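Local coordinates for protein putative SnoaL-like polyketide cyclase (Shewanella putrefaciens, PDB 3GZB) that is of unknown function but probably acts as a SnoaL-like polyketide cyclase, its substrate and reaction not established, at residues E18-M30 against M87-Y100. Sequence-based numbering, arbitrary orientation. Where two conformers were deposited one is given.
Sequences EMPQEQQLAVKYM and MYNAGSLVVMIGNY
Ala26 lays its methyl group against CG1 of Val94, 3.8 Å from CB to CG1, and the small side chain lets helix 21-30 settle close over strand 93-100, their axes 8.5 Å apart and 60° from parallel. The other branch of Val94, CG2, points at the backbone of Glu22. Further along the helix, Met30 and Met96 run past each other in opposite directions, with CG of Met30 3.9 Å from SE of Met96. The long unbranched methionine chain, present here as selenomethionine, can bend to fit the packing at this buried end. Bends at chi2 and chi3 carry CE of Met30 to the edge of the Tyr100 ring, nearly in its plane, while the Tyr100 hydroxyl is hydrogen-bonded to Thr124.

Toward the hairpin turn the contact becomes polar and wetter. Gln23 stretches its chain alongside Met87 and gives an N-H from NE2 to OD1 of Asn89 (2.9 Å); the two amide planes stand 75° apart. CG of Asn89 sits between the backbone N and the carbonyl carbon (chi1 73°), which lets OD1 meet Gln23 while ND2 bonds the carbonyl O of Gly91 (2.9 Å), in that carbonyl's plane on a lone pair, so both ends of its amide are gripped. Replacing Asn89 with alanine would probably leave Gln23 NE2 without its acceptor and the type II' turn from Ala90 to Leu93, where Gly91 suits the positive phi, without this brace. Glu22 lies over the turn, CG 3.4 Å from Gly91 O, and its OE2 and Ser92 OG share one water.

An N-terminal helix lying across a curved, largely antiparallel mixed sheet is characteristic of the NTF2-like α+β fold to which SnoaL-like proteins belong.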
loop_
_atom_site.group_PDB
_atom_site.type_symbol
_atom_site.label_atom_id
_atom_site.label_comp_id
_atom_site.label_asym_id
_atom_site.label_seq_id
_atom_site.Cartn_x
_atom_site.Cartn_y
_atom_site.Cartn_z
ATOM N N GLU A 18 21.752 -7.047 3.087
ATOM C CA GLU A 18 21.061 -5.810 3.429
ATOM C C GLU A 18 19.533 -5.926 3.524
ATOM O O GLU A 18 18.878 -4.938 3.881
ATOM C CB GLU A 18 21.382 -4.752 2.384
ATOM C CG GLU A 18 22.869 -4.376 2.358
ATOM C CD GLU A 18 23.206 -3.310 1.313
ATOM O OE1 GLU A 18 22.314 -2.901 0.530
ATOM O OE2 GLU A 18 24.383 -2.879 1.282
HETATM N N MSE A 19 18.939 -7.056 3.162
HETATM C CA MSE A 19 17.488 -7.142 3.154
HETATM C C MSE A 19 16.984 -7.711 4.465
HETATM O O MSE A 19 17.403 -8.788 4.878
HETATM C CB MSE A 19 17.001 -8.033 2.028
HETATM C CG MSE A 19 15.490 -8.000 1.948
HETATM SE SE MSE A 19 14.732 -9.036 0.455
HETATM C CE MSE A 19 15.361 -7.914 -0.949
ATOM N N PRO A 20 16.084 -7.013 5.157
ATOM C CA PRO A 20 15.579 -7.517 6.412
ATOM C C PRO A 20 14.958 -8.912 6.258
ATOM O O PRO A 20 14.388 -9.237 5.205
ATOM C CB PRO A 20 14.488 -6.505 6.736
ATOM C CG PRO A 20 14.983 -5.234 6.146
ATOM C CD PRO A 20 15.545 -5.668 4.856
ATOM N N GLN A 21 15.051 -9.739 7.278
ATOM C CA GLN A 21 14.496 -11.081 7.192
ATOM C C GLN A 21 12.983 -11.102 6.857
ATOM O O GLN A 21 12.489 -12.039 6.245
ATOM C CB GLN A 21 14.767 -11.864 8.460
ATOM C CG GLN A 21 16.261 -12.149 8.729
ATOM C CD GLN A 21 16.931 -13.112 7.729
ATOM O OE1 GLN A 21 16.263 -13.952 7.031
ATOM N NE2 GLN A 21 18.241 -13.016 7.690
ATOM N N GLU A 22 12.257 -10.103 7.347
ATOM C CA GLU A 22 10.814 -10.035 7.092
ATOM C C GLU A 22 10.541 -9.860 5.596
ATOM O O GLU A 22 9.703 -10.503 5.001
ATOM C CB GLU A 22 10.202 -8.864 7.898
ATOM C CG GLU A 22 10.399 -9.015 9.384
ATOM C CD GLU A 22 11.652 -8.408 9.961
ATOM O OE1 GLU A 22 12.668 -8.145 9.264
ATOM O OE2 GLU A 22 11.623 -8.187 11.207
ATOM N N GLN A 23 11.323 -8.987 4.959
ATOM C CA GLN A 23 11.252 -8.867 3.498
ATOM C C GLN A 23 11.664 -10.158 2.775
ATOM O O GLN A 23 11.015 -10.531 1.809
ATOM C CB GLN A 23 12.054 -7.674 3.014
ATOM C CG GLN A 23 11.529 -6.304 3.476
ATOM C CD GLN A 23 12.363 -5.165 2.909
ATOM O OE1 GLN A 23 12.971 -5.289 1.851
ATOM N NE2 GLN A 23 12.397 -4.034 3.628
ATOM N N GLN A 24 12.692 -10.858 3.258
ATOM C CA GLN A 24 13.164 -12.068 2.601
ATOM C C GLN A 24 12.061 -13.110 2.613
ATOM O O GLN A 24 11.865 -13.815 1.627
ATOM C CB GLN A 24 14.430 -12.599 3.279
ATOM C CG GLN A 24 15.665 -11.743 3.107
ATOM C CD GLN A 24 16.920 -12.409 3.581
ATOM O OE1 GLN A 24 17.153 -13.603 3.265
ATOM N NE2 GLN A 24 17.737 -11.668 4.324
ATOM N N LEU A 25 11.347 -13.186 3.711
ATOM C CA LEU A 25 10.249 -14.151 3.782
ATOM C C LEU A 25 9.093 -13.774 2.853
ATOM O O LEU A 25 8.503 -14.633 2.214
ATOM C CB LEU A 25 9.771 -14.343 5.225
ATOM C CG LEU A 25 8.794 -15.504 5.467
ATOM C CD1 LEU A 25 9.436 -16.881 5.102
ATOM C CD2 LEU A 25 8.275 -15.506 6.918
ATOM N N ALA A 26 8.793 -12.475 2.760
ATOM C CA ALA A 26 7.787 -12.005 1.856
ATOM C C ALA A 26 8.126 -12.399 0.436
ATOM O O ALA A 26 7.217 -12.763 -0.313
ATOM C CB ALA A 26 7.661 -10.470 1.953
ATOM N N VAL A 27 9.397 -12.307 0.033
ATOM C CA VAL A 27 9.787 -12.708 -1.308
ATOM C C VAL A 27 9.435 -14.185 -1.573
ATOM O O VAL A 27 8.890 -14.544 -2.644
ATOM C CB VAL A 27 11.264 -12.428 -1.575
ATOM C CG1 VAL A 27 11.725 -12.992 -2.921
ATOM C CG2 VAL A 27 11.567 -10.896 -1.481
ATOM N N LYS A 28 9.740 -15.064 -0.639
ATOM C CA LYS A 28 9.409 -16.500 -0.774
ATOM C C LYS A 28 7.917 -16.716 -0.983
ATOM O O LYS A 28 7.494 -17.487 -1.855
ATOM C CB LYS A 28 9.873 -17.272 0.465
ATOM C CG LYS A 28 11.396 -17.203 0.687
ATOM C CD LYS A 28 11.844 -18.262 1.622
ATOM C CE LYS A 28 13.342 -18.463 1.582
ATOM N NZ LYS A 28 13.655 -19.709 2.307
ATOM N N TYR A 29 7.134 -16.044 -0.160
ATOM C CA TYR A 29 5.660 -16.124 -0.297
ATOM C C TYR A 29 5.155 -15.646 -1.651
ATOM O O TYR A 29 4.370 -16.339 -2.299
ATOM C CB TYR A 29 5.013 -15.389 0.829
ATOM C CG TYR A 29 3.507 -15.245 0.756
ATOM C CD1 TYR A 29 2.673 -16.218 1.245
ATOM C CD2 TYR A 29 2.915 -14.135 0.193
ATOM C CE1 TYR A 29 1.292 -16.026 1.242
ATOM C CE2 TYR A 29 1.560 -13.947 0.161
ATOM C CZ TYR A 29 0.739 -14.910 0.661
ATOM O OH TYR A 29 -0.633 -14.756 0.695
HETATM N N MSE A 30 5.627 -14.461 -2.079
HETATM C CA MSE A 30 5.166 -13.911 -3.336
HETATM C C MSE A 30 5.633 -14.750 -4.534
HETATM O O MSE A 30 4.922 -14.819 -5.538
HETATM C CB MSE A 30 5.604 -12.470 -3.486
HETATM C CG MSE A 30 5.012 -11.553 -2.465
HETATM SE SE MSE A 30 3.085 -11.439 -2.437
HETATM C CE MSE A 30 2.764 -10.888 -4.263
HETATM N N MSE A 87 9.741 -1.719 -1.924
HETATM C CA MSE A 87 9.349 -2.585 -0.805
HETATM C C MSE A 87 9.993 -2.025 0.462
HETATM O O MSE A 87 11.181 -1.607 0.468
HETATM C CB MSE A 87 9.801 -4.041 -1.039
HETATM C CG MSE A 87 9.556 -4.980 0.167
HETATM SE SE MSE A 87 9.790 -6.860 -0.210
HETATM C CE MSE A 87 11.611 -6.834 -0.861
ATOM N N TYR A 88 9.216 -1.991 1.524
ATOM C CA TYR A 88 9.719 -1.615 2.829
ATOM C C TYR A 88 8.996 -2.373 3.911
ATOM O O TYR A 88 8.022 -3.119 3.637
ATOM C CB TYR A 88 9.576 -0.082 3.062
ATOM C CG TYR A 88 8.227 0.558 2.744
ATOM C CD1 TYR A 88 7.832 0.816 1.432
ATOM C CD2 TYR A 88 7.341 0.897 3.770
ATOM C CE1 TYR A 88 6.620 1.501 1.171
ATOM C CE2 TYR A 88 6.112 1.534 3.494
ATOM C CZ TYR A 88 5.788 1.832 2.230
ATOM O OH TYR A 88 4.606 2.479 1.848
ATOM N N ASN A 89 9.484 -2.240 5.150
ATOM C CA ASN A 89 8.842 -2.946 6.246
ATOM C C ASN A 89 8.916 -2.160 7.537
ATOM O O ASN A 89 9.854 -1.376 7.754
ATOM C CB ASN A 89 9.394 -4.379 6.469
ATOM C CG ASN A 89 10.785 -4.423 7.087
ATOM O OD1 ASN A 89 11.730 -4.005 6.442
ATOM N ND2 ASN A 89 10.888 -4.822 8.365
ATOM N N ALA A 90 7.907 -2.392 8.357
ATOM C CA ALA A 90 7.864 -1.925 9.746
ATOM C C ALA A 90 7.704 -3.155 10.597
ATOM O O ALA A 90 6.611 -3.739 10.698
ATOM C CB ALA A 90 6.629 -0.944 9.961
ATOM N N GLY A 91 8.783 -3.643 11.174
ATOM C CA GLY A 91 8.693 -4.958 11.770
ATOM C C GLY A 91 8.222 -6.017 10.798
ATOM O O GLY A 91 8.674 -6.100 9.663
ATOM N N SER A 92 7.264 -6.811 11.282
ATOM C CA SER A 92 6.700 -7.910 10.538
ATOM C C SER A 92 5.648 -7.488 9.508
ATOM O O SER A 92 5.050 -8.356 8.880
ATOM C CB SER A 92 6.094 -8.958 11.492
ATOM O OG SER A 92 7.125 -9.645 12.190
ATOM N N LEU A 93 5.408 -6.178 9.278
ATOM C CA LEU A 93 4.465 -5.693 8.245
ATOM C C LEU A 93 5.330 -5.276 7.079
ATOM O O LEU A 93 6.131 -4.320 7.153
ATOM C CB LEU A 93 3.695 -4.491 8.776
ATOM C CG LEU A 93 2.766 -3.855 7.771
ATOM C CD1 LEU A 93 1.648 -4.821 7.396
ATOM C CD2 LEU A 93 2.206 -2.543 8.383
ATOM N N VAL A 94 5.177 -5.970 5.958
ATOM C CA VAL A 94 5.922 -5.727 4.727
ATOM C C VAL A 94 4.977 -5.088 3.682
ATOM O O VAL A 94 3.844 -5.586 3.488
ATOM C CB VAL A 94 6.498 -7.043 4.159
ATOM C CG1 VAL A 94 7.183 -6.777 2.784
ATOM C CG2 VAL A 94 7.466 -7.699 5.164
ATOM N N VAL A 95 5.422 -3.987 3.054
ATOM C CA VAL A 95 4.622 -3.226 2.111
ATOM C C VAL A 95 5.313 -3.240 0.798
ATOM O O VAL A 95 6.524 -2.961 0.718
ATOM C CB VAL A 95 4.439 -1.765 2.570
ATOM C CG1 VAL A 95 3.569 -0.959 1.568
ATOM C CG2 VAL A 95 3.812 -1.682 3.956
HETATM N N MSE A 96 4.590 -3.595 -0.278
HETATM C CA MSE A 96 5.135 -3.718 -1.642
HETATM C C MSE A 96 4.285 -2.935 -2.599
HETATM O O MSE A 96 3.082 -3.109 -2.628
HETATM C CB MSE A 96 5.217 -5.178 -2.070
HETATM C CG MSE A 96 6.179 -5.983 -1.186
HETATM SE SE MSE A 96 5.941 -7.904 -1.347
HETATM C CE MSE A 96 4.346 -8.005 -0.371
ATOM N N ILE A 97 4.899 -2.023 -3.347
ATOM C CA ILE A 97 4.256 -1.171 -4.327
ATOM C C ILE A 97 4.775 -1.598 -5.682
ATOM O O ILE A 97 6.002 -1.648 -5.880
ATOM C CB ILE A 97 4.624 0.297 -4.104
ATOM C CG1 ILE A 97 4.249 0.779 -2.723
ATOM C CG2 ILE A 97 3.974 1.166 -5.205
ATOM C CD1 ILE A 97 4.824 2.182 -2.316
ATOM N N GLY A 98 3.889 -1.895 -6.646
ATOM C CA GLY A 98 4.342 -2.367 -7.924
ATOM C C GLY A 98 3.220 -2.609 -8.903
ATOM O O GLY A 98 2.179 -1.982 -8.802
ATOM N N ASN A 99 3.476 -3.433 -9.924
ATOM C CA ASN A 99 2.527 -3.771 -10.963
ATOM C C ASN A 99 2.513 -5.287 -11.102
ATOM O O ASN A 99 3.592 -5.927 -11.156
ATOM C CB ASN A 99 2.878 -3.161 -12.341
ATOM C CG ASN A 99 2.730 -1.679 -12.381
ATOM O OD1 ASN A 99 1.650 -1.171 -12.617
ATOM N ND2 ASN A 99 3.834 -0.960 -12.176
ATOM N N TYR A 100 1.321 -5.872 -11.184
ATOM C CA TYR A 100 1.188 -7.259 -11.502
ATOM C C TYR A 100 1.025 -7.427 -13.011
ATOM O O TYR A 100 0.097 -6.851 -13.610
ATOM C CB TYR A 100 0.003 -7.913 -10.806
ATOM C CG TYR A 100 0.144 -8.102 -9.301
ATOM C CD1 TYR A 100 0.881 -9.167 -8.781
ATOM C CD2 TYR A 100 -0.396 -7.209 -8.405
ATOM C CE1 TYR A 100 0.977 -9.368 -7.430
ATOM C CE2 TYR A 100 -0.243 -7.400 -7.009
ATOM C CZ TYR A 100 0.432 -8.493 -6.546
ATOM O OH TYR A 100 0.512 -8.706 -5.180
HETATM O O HOH W 1 9.635 -8.647 12.978
HETATM O O HOH W 2 13.296 -4.905 9.971
#